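Local structure of N-acetyl-beta-D glucosaminidase (Rhizomucor miehei CAU432, 4ZM6) at residues L17-D22 / A303-A308; G106-A111 / A635-R640; D688-L693 / K788-R793; V800-E805 / R809-G814. The protein binds acetyl-CoA in a GCN5-related acetyltransferase region and probably combines glucosamine N-acetyltransferase activity with glycoside hydrolase family 3 beta-N-acetylglucosaminidase activity. All blocks are in the same frame, centred on the assembly; numbering follows the deposited sequence.

Contact 1. Residues L17-D22 / A303-A308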
loop_
_atom_site.group_PDB
_atom_site.type_symbol
_atom_site.label_atom_id
_atom_site.label_comp_id
_atom_site.label_asym_id
_atom_site.label_seq_id
_atom_site.Cartn_x
_atom_site.Cartn_y
_atom_site.Cartn_z
ATOM N N LEU A 17 -5.227 16.661 -33.394
ATOM C CA LEU A 17 -5.934 15.558 -34.049
ATOM C C LEU A 17 -5.041 14.399 -34.467
ATOM O O LEU A 17 -3.829 14.548 -34.633
ATOM C CB LEU A 17 -6.708 16.058 -35.273
ATOM C CG LEU A 17 -8.169 16.428 -35.009
ATOM C CD1 LEU A 17 -8.310 17.915 -34.708
ATOM C CD2 LEU A 17 -9.025 16.029 -36.201
ATOM N N MET A 18 -5.683 13.244 -34.633
ATOM C CA MET A 18 -5.039 12.016 -35.074
ATOM C C MET A 18 -6.006 11.316 -36.018
ATOM O O MET A 18 -7.134 11.003 -35.630
ATOM C CB MET A 18 -4.728 11.115 -33.877
ATOM C CG MET A 18 -3.944 9.856 -34.225
ATOM S SD MET A 18 -3.544 8.858 -32.776
ATOM C CE MET A 18 -2.372 9.927 -31.946
ATOM N N CYS A 19 -5.567 11.083 -37.254
ATOM C CA CYS A 19 -6.456 10.600 -38.310
ATOM C C CYS A 19 -5.784 9.529 -39.162
ATOM O O CYS A 19 -4.581 9.596 -39.422
ATOM C CB CYS A 19 -6.890 11.772 -39.194
ATOM S SG CYS A 19 -7.296 13.290 -38.290
ATOM N N GLY A 20 -6.577 8.550 -39.598
ATOM C CA GLY A 20 -6.075 7.434 -40.399
ATOM C C GLY A 20 -6.377 7.565 -41.880
ATOM O O GLY A 20 -6.674 8.657 -42.374
ATOM N N PHE A 21 -6.283 6.439 -42.586
ATOM C CA PHE A 21 -6.557 6.366 -44.024
ATOM C C PHE A 21 -6.539 4.907 -44.485
ATOM O O PHE A 21 -6.330 3.996 -43.679
ATOM C CB PHE A 21 -5.536 7.190 -44.828
ATOM C CG PHE A 21 -4.113 6.731 -44.663
ATOM C CD1 PHE A 21 -3.616 5.671 -45.412
ATOM C CD2 PHE A 21 -3.266 7.361 -43.763
ATOM C CE1 PHE A 21 -2.307 5.245 -45.265
ATOM C CE2 PHE A 21 -1.953 6.941 -43.613
ATOM C CZ PHE A 21 -1.474 5.881 -44.364
ATOM N N ASP A 22 -6.762 4.697 -45.783
ATOM C CA ASP A 22 -6.710 3.364 -46.384
ATOM C C ASP A 22 -5.576 3.281 -47.409
ATOM O O ASP A 22 -5.174 4.294 -47.986
ATOM C CB ASP A 22 -8.051 3.037 -47.048
ATOM C CG ASP A 22 -8.359 1.549 -47.047
ATOM O OD1 ASP A 22 -7.451 0.749 -47.359
ATOM O OD2 ASP A 22 -9.511 1.179 -46.733
ATOM N N ALA A 303 -14.118 12.222 -44.194
ATOM C CA ALA A 303 -15.437 12.832 -44.413
ATOM C C ALA A 303 -15.815 13.391 -43.057
ATOM O O ALA A 303 -16.170 14.564 -42.925
ATOM C CB ALA A 303 -16.487 11.831 -44.886
ATOM N N PHE A 304 -15.713 12.526 -42.050
ATOM C CA PHE A 304 -15.802 12.932 -40.654
ATOM C C PHE A 304 -14.602 13.805 -40.294
ATOM O O PHE A 304 -14.747 14.824 -39.613
ATOM C CB PHE A 304 -15.832 11.706 -39.738
ATOM C CG PHE A 304 -16.998 10.778 -39.982
ATOM C CD1 PHE A 304 -18.295 11.268 -40.084
ATOM C CD2 PHE A 304 -16.799 9.409 -40.079
ATOM C CE1 PHE A 304 -19.361 10.410 -40.297
ATOM C CE2 PHE A 304 -17.862 8.546 -40.288
ATOM C CZ PHE A 304 -19.145 9.047 -40.397
ATOM N N GLN A 305 -13.423 13.396 -40.762
ATOM C CA GLN A 305 -12.184 14.159 -40.570
ATOM C C GLN A 305 -12.302 15.570 -41.148
ATOM O O GLN A 305 -11.838 16.537 -40.540
ATOM C CB GLN A 305 -10.998 13.424 -41.208
ATOM C CG GLN A 305 -10.615 12.125 -40.504
ATOM C CD GLN A 305 -9.798 11.179 -41.373
ATOM O OE1 GLN A 305 -9.882 9.959 -41.223
ATOM N NE2 GLN A 305 -8.999 11.736 -42.277
ATOM N N LYS A 306 -12.930 15.680 -42.317
ATOM C CA LYS A 306 -13.210 16.979 -42.931
ATOM C C LYS A 306 -14.247 17.763 -42.126
ATOM O O LYS A 306 -14.024 18.930 -41.785
ATOM C CB LYS A 306 -13.689 16.803 -44.381
ATOM C CG LYS A 306 -12.575 16.528 -45.385
ATOM C CD LYS A 306 -12.082 17.790 -46.082
ATOM C CE LYS A 306 -11.442 18.766 -45.104
ATOM N NZ LYS A 306 -10.724 19.870 -45.793
ATOM N N ASP A 307 -15.373 17.113 -41.825
ATOM C CA ASP A 307 -16.458 17.730 -41.053
ATOM C C ASP A 307 -15.953 18.241 -39.709
ATOM O O ASP A 307 -16.090 19.421 -39.389
ATOM C CB ASP A 307 -17.594 16.725 -40.801
ATOM C CG ASP A 307 -18.365 16.366 -42.060
ATOM O OD1 ASP A 307 -18.272 17.094 -43.070
ATOM O OD2 ASP A 307 -19.074 15.340 -42.031
ATOM N N ALA A 308 -15.366 17.334 -38.932
ATOM C CA ALA A 308 -14.851 17.657 -37.604
ATOM C C ALA A 308 -13.986 18.913 -37.629
ATOM O O ALA A 308 -14.079 19.757 -36.738
ATOM C CB ALA A 308 -14.060 16.484 -37.049
#

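Contact 2. Residues G106-A111 / A635-R640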
loop_
_atom_site.group_PDB
_atom_site.type_symbol
_atom_site.label_atom_id
_atom_site.label_comp_id
_atom_site.label_asym_id
_atom_site.label_seq_id
_atom_site.Cartn_x
_atom_site.Cartn_y
_atom_site.Cartn_z
ATOM N N GLY A 106 3.865 -13.851 -15.675
ATOM C CA GLY A 106 4.039 -13.314 -14.326
ATOM C C GLY A 106 5.344 -12.591 -14.036
ATOM O O GLY A 106 5.721 -12.455 -12.874
ATOM N N SER A 107 6.027 -12.121 -15.077
ATOM C CA SER A 107 7.279 -11.396 -14.911
ATOM C C SER A 107 7.202 -10.027 -15.559
ATOM O O SER A 107 7.157 -9.916 -16.782
ATOM C CB SER A 107 8.443 -12.182 -15.520
ATOM O OG SER A 107 9.608 -11.373 -15.633
ATOM N N SER A 108 7.206 -8.986 -14.730
ATOM C CA SER A 108 7.234 -7.603 -15.203
ATOM C C SER A 108 8.474 -7.333 -16.053
ATOM O O SER A 108 8.424 -6.537 -16.988
ATOM C CB SER A 108 7.196 -6.636 -14.019
ATOM O OG SER A 108 8.270 -6.883 -13.126
ATOM N N THR A 109 9.582 -8.000 -15.734
ATOM C CA THR A 109 10.798 -7.871 -16.533
ATOM C C THR A 109 10.563 -8.366 -17.959
ATOM O O THR A 109 10.938 -7.697 -18.927
ATOM C CB THR A 109 11.972 -8.644 -15.905
ATOM O OG1 THR A 109 12.164 -8.202 -14.553
ATOM C CG2 THR A 109 13.257 -8.425 -16.709
ATOM N N ALA A 110 9.930 -9.530 -18.078
ATOM C CA ALA A 110 9.570 -10.088 -19.387
ATOM C C ALA A 110 8.725 -9.100 -20.198
ATOM O O ALA A 110 9.026 -8.825 -21.360
ATOM C CB ALA A 110 8.833 -11.411 -19.220
ATOM N N ALA A 111 7.680 -8.558 -19.582
ATOM C CA ALA A 111 6.843 -7.572 -20.254
ATOM C C ALA A 111 7.628 -6.340 -20.667
ATOM O O ALA A 111 7.412 -5.813 -21.755
ATOM C CB ALA A 111 5.691 -7.155 -19.365
ATOM N N ALA A 635 12.649 -6.361 -7.211
ATOM C CA ALA A 635 13.676 -5.330 -7.161
ATOM C C ALA A 635 13.469 -4.243 -8.219
ATOM O O ALA A 635 13.489 -3.056 -7.893
ATOM C CB ALA A 635 15.060 -5.949 -7.299
ATOM N N LEU A 636 13.267 -4.638 -9.475
ATOM C CA LEU A 636 13.114 -3.653 -10.553
ATOM C C LEU A 636 11.774 -2.945 -10.487
ATOM O O LEU A 636 11.673 -1.783 -10.873
ATOM C CB LEU A 636 13.289 -4.285 -11.932
ATOM C CG LEU A 636 14.542 -5.128 -12.197
ATOM C CD1 LEU A 636 14.888 -5.060 -13.681
ATOM C CD2 LEU A 636 15.741 -4.700 -11.357
ATOM N N GLU A 637 10.750 -3.641 -10.005
ATOM C CA GLU A 637 9.434 -3.023 -9.820
ATOM C C GLU A 637 9.515 -1.903 -8.792
ATOM O O GLU A 637 8.918 -0.846 -8.983
ATOM C CB GLU A 637 8.385 -4.061 -9.399
ATOM C CG GLU A 637 7.902 -4.937 -10.547
ATOM C CD GLU A 637 7.431 -6.310 -10.097
ATOM O OE1 GLU A 637 6.933 -6.440 -8.953
ATOM O OE2 GLU A 637 7.555 -7.261 -10.904
ATOM N N HIS A 638 10.260 -2.135 -7.711
ATOM C CA HIS A 638 10.472 -1.103 -6.701
ATOM C C HIS A 638 11.222 0.094 -7.284
ATOM O O HIS A 638 10.760 1.225 -7.165
ATOM C CB HIS A 638 11.227 -1.646 -5.488
ATOM C CG HIS A 638 11.667 -0.575 -4.542
ATOM N ND1 HIS A 638 12.988 -0.368 -4.210
ATOM C CD2 HIS A 638 10.961 0.388 -3.903
ATOM C CE1 HIS A 638 13.074 0.662 -3.387
ATOM N NE2 HIS A 638 11.859 1.140 -3.188
ATOM N N PHE A 639 12.367 -0.162 -7.912
ATOM C CA PHE A 639 13.137 0.892 -8.558
ATOM C C PHE A 639 12.261 1.677 -9.519
ATOM O O PHE A 639 12.281 2.906 -9.532
ATOM C CB PHE A 639 14.300 0.315 -9.360
ATOM C CG PHE A 639 15.383 -0.319 -8.530
ATOM C CD1 PHE A 639 15.799 0.243 -7.328
ATOM C CD2 PHE A 639 16.028 -1.461 -8.987
ATOM C CE1 PHE A 639 16.804 -0.349 -6.584
ATOM C CE2 PHE A 639 17.039 -2.050 -8.250
ATOM C CZ PHE A 639 17.424 -1.497 -7.045
ATOM N N ARG A 640 11.498 0.945 -10.322
ATOM C CA ARG A 640 10.638 1.533 -11.341
ATOM C C ARG A 640 9.661 2.542 -10.741
ATOM O O ARG A 640 9.525 3.651 -11.254
ATOM C CB ARG A 640 9.884 0.419 -12.074
ATOM C CG ARG A 640 9.028 0.874 -13.240
ATOM C CD ARG A 640 8.425 -0.313 -13.971
ATOM N NE ARG A 640 9.445 -1.232 -14.497
ATOM C CZ ARG A 640 9.587 -2.520 -14.167
ATOM N NH1 ARG A 640 8.783 -3.112 -13.289
ATOM N NH2 ARG A 640 10.553 -3.231 -14.732
#

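Contact 3. Residues D688-L693 / K788-R793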
loop_
_atom_site.group_PDB
_atom_site.type_symbol
_atom_site.label_atom_id
_atom_site.label_comp_id
_atom_site.label_asym_id
_atom_site.label_seq_id
_atom_site.Cartn_x
_atom_site.Cartn_y
_atom_site.Cartn_z
ATOM N N ASP A 688 39.611 -6.448 -7.664
ATOM C CA ASP A 688 40.075 -6.191 -6.305
ATOM C C ASP A 688 41.511 -6.705 -6.207
ATOM O O ASP A 688 41.808 -7.801 -6.690
ATOM C CB ASP A 688 39.211 -6.926 -5.269
ATOM C CG ASP A 688 37.874 -6.245 -5.009
ATOM O OD1 ASP A 688 37.607 -5.170 -5.574
ATOM O OD2 ASP A 688 37.069 -6.805 -4.241
ATOM N N LEU A 689 42.386 -5.925 -5.574
ATOM C CA LEU A 689 43.793 -6.299 -5.408
ATOM C C LEU A 689 44.107 -6.701 -3.974
ATOM O O LEU A 689 43.443 -6.253 -3.040
ATOM C CB LEU A 689 44.699 -5.138 -5.809
ATOM C CG LEU A 689 44.380 -4.426 -7.124
ATOM C CD1 LEU A 689 45.412 -3.348 -7.398
ATOM C CD2 LEU A 689 44.325 -5.403 -8.288
ATOM N N ILE A 690 45.123 -7.549 -3.812
ATOM C CA ILE A 690 45.648 -7.911 -2.489
ATOM C C ILE A 690 47.158 -7.691 -2.461
ATOM O O ILE A 690 47.858 -8.002 -3.427
ATOM C CB ILE A 690 45.314 -9.366 -2.082
ATOM C CG1 ILE A 690 45.886 -9.673 -0.688
ATOM C CG2 ILE A 690 45.852 -10.370 -3.094
ATOM C CD1 ILE A 690 45.454 -11.005 -0.114
ATOM N N GLY A 691 47.654 -7.150 -1.351
ATOM C CA GLY A 691 49.081 -6.865 -1.197
ATOM C C GLY A 691 49.625 -7.309 0.148
ATOM O O GLY A 691 49.059 -6.977 1.189
ATOM N N ASP A 692 50.723 -8.061 0.121
ATOM C CA ASP A 692 51.437 -8.449 1.337
ATOM C C ASP A 692 52.293 -7.278 1.832
ATOM O O ASP A 692 53.071 -6.708 1.072
ATOM C CB ASP A 692 52.323 -9.668 1.068
ATOM C CG ASP A 692 53.030 -10.167 2.311
ATOM O OD1 ASP A 692 52.417 -10.158 3.398
ATOM O OD2 ASP A 692 54.204 -10.575 2.203
ATOM N N LEU A 693 52.133 -6.917 3.101
ATOM C CA LEU A 693 52.909 -5.835 3.704
ATOM C C LEU A 693 53.853 -6.341 4.800
ATOM O O LEU A 693 54.505 -5.537 5.461
ATOM C CB LEU A 693 51.971 -4.773 4.283
ATOM C CG LEU A 693 51.017 -4.072 3.317
ATOM C CD1 LEU A 693 50.244 -2.986 4.044
ATOM C CD2 LEU A 693 51.758 -3.479 2.130
ATOM N N LYS A 788 40.825 -17.065 6.162
ATOM C CA LYS A 788 41.212 -17.639 4.876
ATOM C C LYS A 788 41.340 -16.591 3.761
ATOM O O LYS A 788 41.763 -16.916 2.653
ATOM C CB LYS A 788 40.217 -18.734 4.470
ATOM N N LEU A 789 40.983 -15.343 4.051
ATOM C CA LEU A 789 41.050 -14.263 3.064
ATOM C C LEU A 789 42.082 -13.224 3.515
ATOM O O LEU A 789 43.277 -13.518 3.525
ATOM C CB LEU A 789 39.657 -13.641 2.865
ATOM C CG LEU A 789 38.528 -14.573 2.426
ATOM C CD1 LEU A 789 37.284 -13.749 2.132
ATOM C CD2 LEU A 789 38.936 -15.403 1.218
ATOM N N PHE A 790 41.630 -12.021 3.872
ATOM C CA PHE A 790 42.458 -11.050 4.575
ATOM C C PHE A 790 42.263 -11.375 6.048
ATOM O O PHE A 790 41.231 -11.916 6.428
ATOM C CB PHE A 790 42.004 -9.620 4.274
ATOM C CG PHE A 790 42.049 -9.266 2.813
ATOM C CD1 PHE A 790 41.061 -9.706 1.942
ATOM C CD2 PHE A 790 43.082 -8.493 2.304
ATOM C CE1 PHE A 790 41.108 -9.388 0.598
ATOM C CE2 PHE A 790 43.129 -8.171 0.961
ATOM C CZ PHE A 790 42.144 -8.619 0.108
ATOM N N GLY A 791 43.238 -11.072 6.885
ATOM C CA GLY A 791 43.173 -11.539 8.266
ATOM C C GLY A 791 42.452 -10.585 9.193
ATOM O O GLY A 791 41.593 -9.811 8.775
ATOM N N GLU A 792 42.806 -10.683 10.469
ATOM C CA GLU A 792 42.533 -9.648 11.453
ATOM C C GLU A 792 43.460 -8.467 11.196
ATOM O O GLU A 792 43.041 -7.313 11.236
ATOM C CB GLU A 792 42.795 -10.182 12.859
ATOM C CG GLU A 792 41.818 -11.250 13.308
ATOM C CD GLU A 792 40.548 -10.652 13.865
ATOM O OE1 GLU A 792 40.632 -9.970 14.907
ATOM O OE2 GLU A 792 39.473 -10.860 13.262
ATOM N N ARG A 793 44.731 -8.778 10.947
ATOM C CA ARG A 793 45.746 -7.769 10.674
ATOM C C ARG A 793 45.641 -7.372 9.205
ATOM O O ARG A 793 46.422 -7.813 8.358
ATOM C CB ARG A 793 47.146 -8.294 11.031
ATOM C CG ARG A 793 47.334 -8.658 12.506
ATOM C CD ARG A 793 47.665 -7.458 13.398
ATOM N NE ARG A 793 46.740 -6.323 13.237
ATOM C CZ ARG A 793 45.653 -6.082 13.977
ATOM N NH1 ARG A 793 45.298 -6.885 14.979
ATOM N NH2 ARG A 793 44.905 -5.015 13.706
#

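Contact 4. Residues V800-E805 / R809-G814. With SO4 (sulfate ion), chain D.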
loop_
_atom_site.group_PDB
_atom_site.type_symbol
_atom_site.label_atom_id
_atom_site.label_comp_id
_atom_site.label_asym_id
_atom_site.label_seq_id
_atom_site.Cartn_x
_atom_site.Cartn_y
_atom_site.Cartn_z
ATOM N N VAL A 800 41.703 7.129 -4.224
ATOM C CA VAL A 800 43.021 7.691 -4.485
ATOM C C VAL A 800 42.906 8.641 -5.668
ATOM O O VAL A 800 42.328 8.291 -6.703
ATOM C CB VAL A 800 44.022 6.585 -4.869
ATOM C CG1 VAL A 800 45.367 7.182 -5.256
ATOM C CG2 VAL A 800 44.175 5.575 -3.738
ATOM N N GLY A 801 43.460 9.839 -5.517
ATOM C CA GLY A 801 43.373 10.854 -6.557
ATOM C C GLY A 801 44.333 12.010 -6.353
ATOM O O GLY A 801 44.531 12.484 -5.233
ATOM N N VAL A 802 44.928 12.458 -7.455
ATOM C CA VAL A 802 45.792 13.628 -7.473
ATOM C C VAL A 802 45.057 14.732 -8.217
ATOM O O VAL A 802 44.215 14.448 -9.061
ATOM C CB VAL A 802 47.100 13.306 -8.208
ATOM C CG1 VAL A 802 48.085 14.464 -8.099
ATOM C CG2 VAL A 802 47.696 12.011 -7.666
ATOM N N ALA A 803 45.365 15.985 -7.901
ATOM C CA ALA A 803 44.764 17.127 -8.597
ATOM C C ALA A 803 45.215 17.131 -10.044
ATOM O O ALA A 803 46.298 16.634 -10.351
ATOM C CB ALA A 803 45.161 18.435 -7.928
ATOM N N GLN A 804 44.384 17.683 -10.929
ATOM C CA GLN A 804 44.744 17.777 -12.356
ATOM C C GLN A 804 46.051 18.545 -12.566
ATOM O O GLN A 804 46.977 18.053 -13.217
ATOM C CB GLN A 804 43.627 18.368 -13.255
ATOM C CG GLN A 804 42.504 19.180 -12.615
ATOM C CD GLN A 804 41.200 18.397 -12.527
ATOM O OE1 GLN A 804 41.184 17.232 -12.119
ATOM N NE2 GLN A 804 40.098 19.034 -12.920
ATOM N N GLU A 805 46.110 19.743 -11.990
ATOM C CA GLU A 805 47.297 20.595 -12.032
ATOM C C GLU A 805 48.608 19.858 -11.695
ATOM O O GLU A 805 49.644 20.110 -12.317
ATOM C CB GLU A 805 47.109 21.751 -11.047
ATOM C CG GLU A 805 48.181 22.832 -11.104
ATOM C CD GLU A 805 48.015 23.780 -12.278
ATOM O OE1 GLU A 805 47.015 23.664 -13.023
ATOM O OE2 GLU A 805 48.892 24.652 -12.447
ATOM N N ARG A 809 54.027 14.291 -11.324
ATOM C CA ARG A 809 55.098 14.551 -10.361
ATOM C C ARG A 809 55.397 13.315 -9.516
ATOM O O ARG A 809 56.246 13.359 -8.626
ATOM C CB ARG A 809 54.720 15.712 -9.444
ATOM C CG ARG A 809 54.381 16.998 -10.179
ATOM C CD ARG A 809 53.787 18.038 -9.243
ATOM N NE ARG A 809 54.747 18.455 -8.224
ATOM C CZ ARG A 809 54.429 19.059 -7.082
ATOM N NH1 ARG A 809 53.161 19.327 -6.790
ATOM N NH2 ARG A 809 55.389 19.389 -6.225
ATOM N N GLY A 810 54.695 12.217 -9.793
ATOM C CA GLY A 810 54.883 10.964 -9.060
ATOM C C GLY A 810 54.157 10.905 -7.723
ATOM O O GLY A 810 54.402 9.998 -6.921
ATOM N N ILE A 811 53.253 11.861 -7.492
ATOM C CA ILE A 811 52.544 11.985 -6.217
ATOM C C ILE A 811 51.624 10.799 -5.958
ATOM O O ILE A 811 51.659 10.209 -4.877
ATOM C CB ILE A 811 51.711 13.282 -6.154
ATOM C CG1 ILE A 811 52.640 14.501 -6.115
ATOM C CG2 ILE A 811 50.788 13.272 -4.939
ATOM C CD1 ILE A 811 51.937 15.835 -6.227
ATOM N N GLY A 812 50.802 10.460 -6.946
ATOM C CA GLY A 812 49.865 9.350 -6.826
ATOM C C GLY A 812 50.515 8.080 -6.314
ATOM O O GLY A 812 49.981 7.415 -5.431
ATOM N N ILE A 813 51.685 7.756 -6.853
ATOM C CA ILE A 813 52.393 6.535 -6.457
ATOM C C ILE A 813 53.007 6.758 -5.077
ATOM O O ILE A 813 53.121 5.823 -4.278
ATOM C CB ILE A 813 53.497 6.115 -7.463
ATOM C CG1 ILE A 813 53.045 6.329 -8.917
ATOM C CG2 ILE A 813 53.876 4.651 -7.245
ATOM C CD1 ILE A 813 53.601 7.570 -9.595
ATOM N N GLY A 814 53.404 8.002 -4.815
ATOM C CA GLY A 814 53.907 8.401 -3.511
ATOM C C GLY A 814 52.894 8.211 -2.406
ATOM O O GLY A 814 53.147 7.487 -1.438
HETATM S S SO4 D . 50.772 11.159 -10.957
HETATM O O1 SO4 D . 51.182 12.344 -10.165
HETATM O O2 SO4 D . 51.139 11.381 -12.369
HETATM O O3 SO4 D . 49.305 10.964 -10.870
HETATM O O4 SO4 D . 51.485 9.957 -10.460
#

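Contact 1. Residues L17-D22 / A303-A308
C19 is hydrogen-bonded through its backbone to I43 of strand 41-44, which holds it in the parallel sheet, while its side chain turns out to meet Q305. The sheet belongs to the family 3 hydrolase domain, whose sequence places it in the TIM-barrel clan. Strand 17-19 stands between strands 41-44 and 296-298, and helix 304-318 follows the latter, so the contact joins the first strand of this sheet to the helix after its last one. Strand and helix come within 7.1 Å of each other between C19 CA and Q305 CA. The meeting is van der Waals contact: C19 CB sits almost squarely over one face of the Q305 amide, 3.7 Å from Q305 CD. The carbonyl oxygen of G20 lies toward the same side of that plane, beyond the end of the amide. Q305 gets there because CG lies opposite its own carbonyl carbon (chi1 -68°) and the chain then runs out extended, directing the amide at C19 and G20, where the strand ends. L33 of helix 28-37 also touches Q305, and L39 touches C19. On the helix side, A303 is the N-cap, and its carbonyl oxygen A303 O accepts from D307 N at 2.9 Å, starting the first turn. Nearer the strand, C19 SG lies beside the start of the glutamine chain, 4.2 Å from Q305 CG.

Contact 2. Residues G106-A111 / A635-R640
The N-terminal turn of helix 108-125, in the hydrolase domain, docks on helix 627-642 of the first acetyltransferase region, and this contact joins the two. S108 reaches across with OG and donates a hydrogen bond to E637 OE2; the modelled S108 OG to E637 OE2 distance of 2.4 Å is improbably short and its exact length is doubtful. E637 arrives with an extended chain that brings its carboxylate to the serine. R640 comes in beside them: S108 OG lies near the plane of its guanidinium, at the edge, 3.8 Å from R640 NH1. That guanidinium is held by a salt bridge from R640 NE to E167, and L636 O lies over one of its faces. The helix start is capped by S107, whose OG accepts from A110 N at 3.1 Å and 166°. D633 binds both S107 OG and T109 OG1, placing a carboxylate at the first turn, where the helix dipole would probably favour it. L636 CD1 lies 4.2 Å from T109 OG1. Helix 627-642 begins just after G624, K625 and G626, which bind acetyl-CoA, and includes the binding residues G628 and T629: this glycine-rich turn leading into a helix is the acetyl-CoA-binding motif of the GNAT fold.

Contact 3. Residues D688-L693 / K788-R793
I690 lies against the ring of F790, its CD1 over one face, 4.2 Å from the ring centroid and 27° off the normal, a CH-pi contact. The closest pair is I690 CG1 and F790 CE2 at 3.5 Å, and further back I690 CB approaches F790 CZ at 3.9 Å, so the isoleucine runs along the CE2-CZ side of the ring. Coming from opposite ends, isoleucine and phenylalanine reach past one another. CG1 stands anti to the backbone N of I690 (chi1 -180°), and the chain continues extended, laying CD1 over the aromatic face. L689 O lies near the plane of the ring, at its edge, 4.1 Å from F790 CZ. Around this pair, W850 and Y832 each meet F790 edge-to-face, W850 also touches I690, and W784 touches F790. W850 and Y832 belong to the sheet of the second acetyltransferase region, where strand 686-692, from the first acetyltransferase sequence range, runs antiparallel between strands 830-836 and 847-857, L689 pairing through its backbone with V833 and I690 with K848. One residue before L689, D688 ties the same strand to its neighbours through its carboxylate, OD2 being hydrogen-bonded to the hydroxyls of both Y853 and Y832 and OD1 to the backbone N of W835, while the loop carrying F790, which precedes strand 794-802, is held by hydrogen bonds of G791 O to S794 OG and R793 O to T829 OG1.

Contact 4. Residues V800-E805 / R809-G814
V802 rests its CG2 methyl directly on the backbone of G812, and a sulfate ion sits beside the pair at the start of the helix. Strand 794-802 leads through a short loop into helix 811-825, the first half of a beta-alpha-beta unit of the second GNAT-like region. V802 CG2 lies 3.5 Å from G812 CA, an approach eased by the lack of a side chain there. The other methyl, V802 CG1, faces I811 CB at 4.3 Å; with CG1 anti to the backbone N (chi1 -173°), the valine spreads its two branches over successive residues of the first turn. I811 itself continues inward onto I764, A765 and M706. The residues R807 to G812 read R-G-R-G-I-G, matching the glycine-rich GNAT signature that binds the CoA pyrophosphate, and the sulfate, probably from the crystallisation liquor, may mimic such a phosphate. The bond from I811 N to sulfate O1, 3.4 Å long at 128°, is weak, and G808 N is also hydrogen-bonded to the ion. The backbone NH groups of the helix start would favour an anion here. The R809 side chain turns to other partners, with salt bridges from NE to E709 and from NH1 to E806. Two apolar groups also touch the ion, V802 CG2 at 3.7 Å from its O3 and I813 CD1 at 3.3 Å from its O4.

How the contacts relate
Contact 1 and contact 2 cross along the chain, since 106-111 falls between the two segments of contact 1; contacts 3 and 4 follow in series. Contact 1 is internal to the hydrolase domain, and contact 2, with its centre about 39 Å from that of contact 1, attaches this domain to the first acetyltransferase region. Contact 3 lies about 39 Å beyond contact 2, centre to centre. Contacts 3 and 4 have centres about 25 Å apart and reach the same sheet, through strands 686-692 and 794-802. Contacts 1 and 3 stand about 73 Å apart between centres, on opposite sides of the chain's centre, marking an elongated multidomain enzyme.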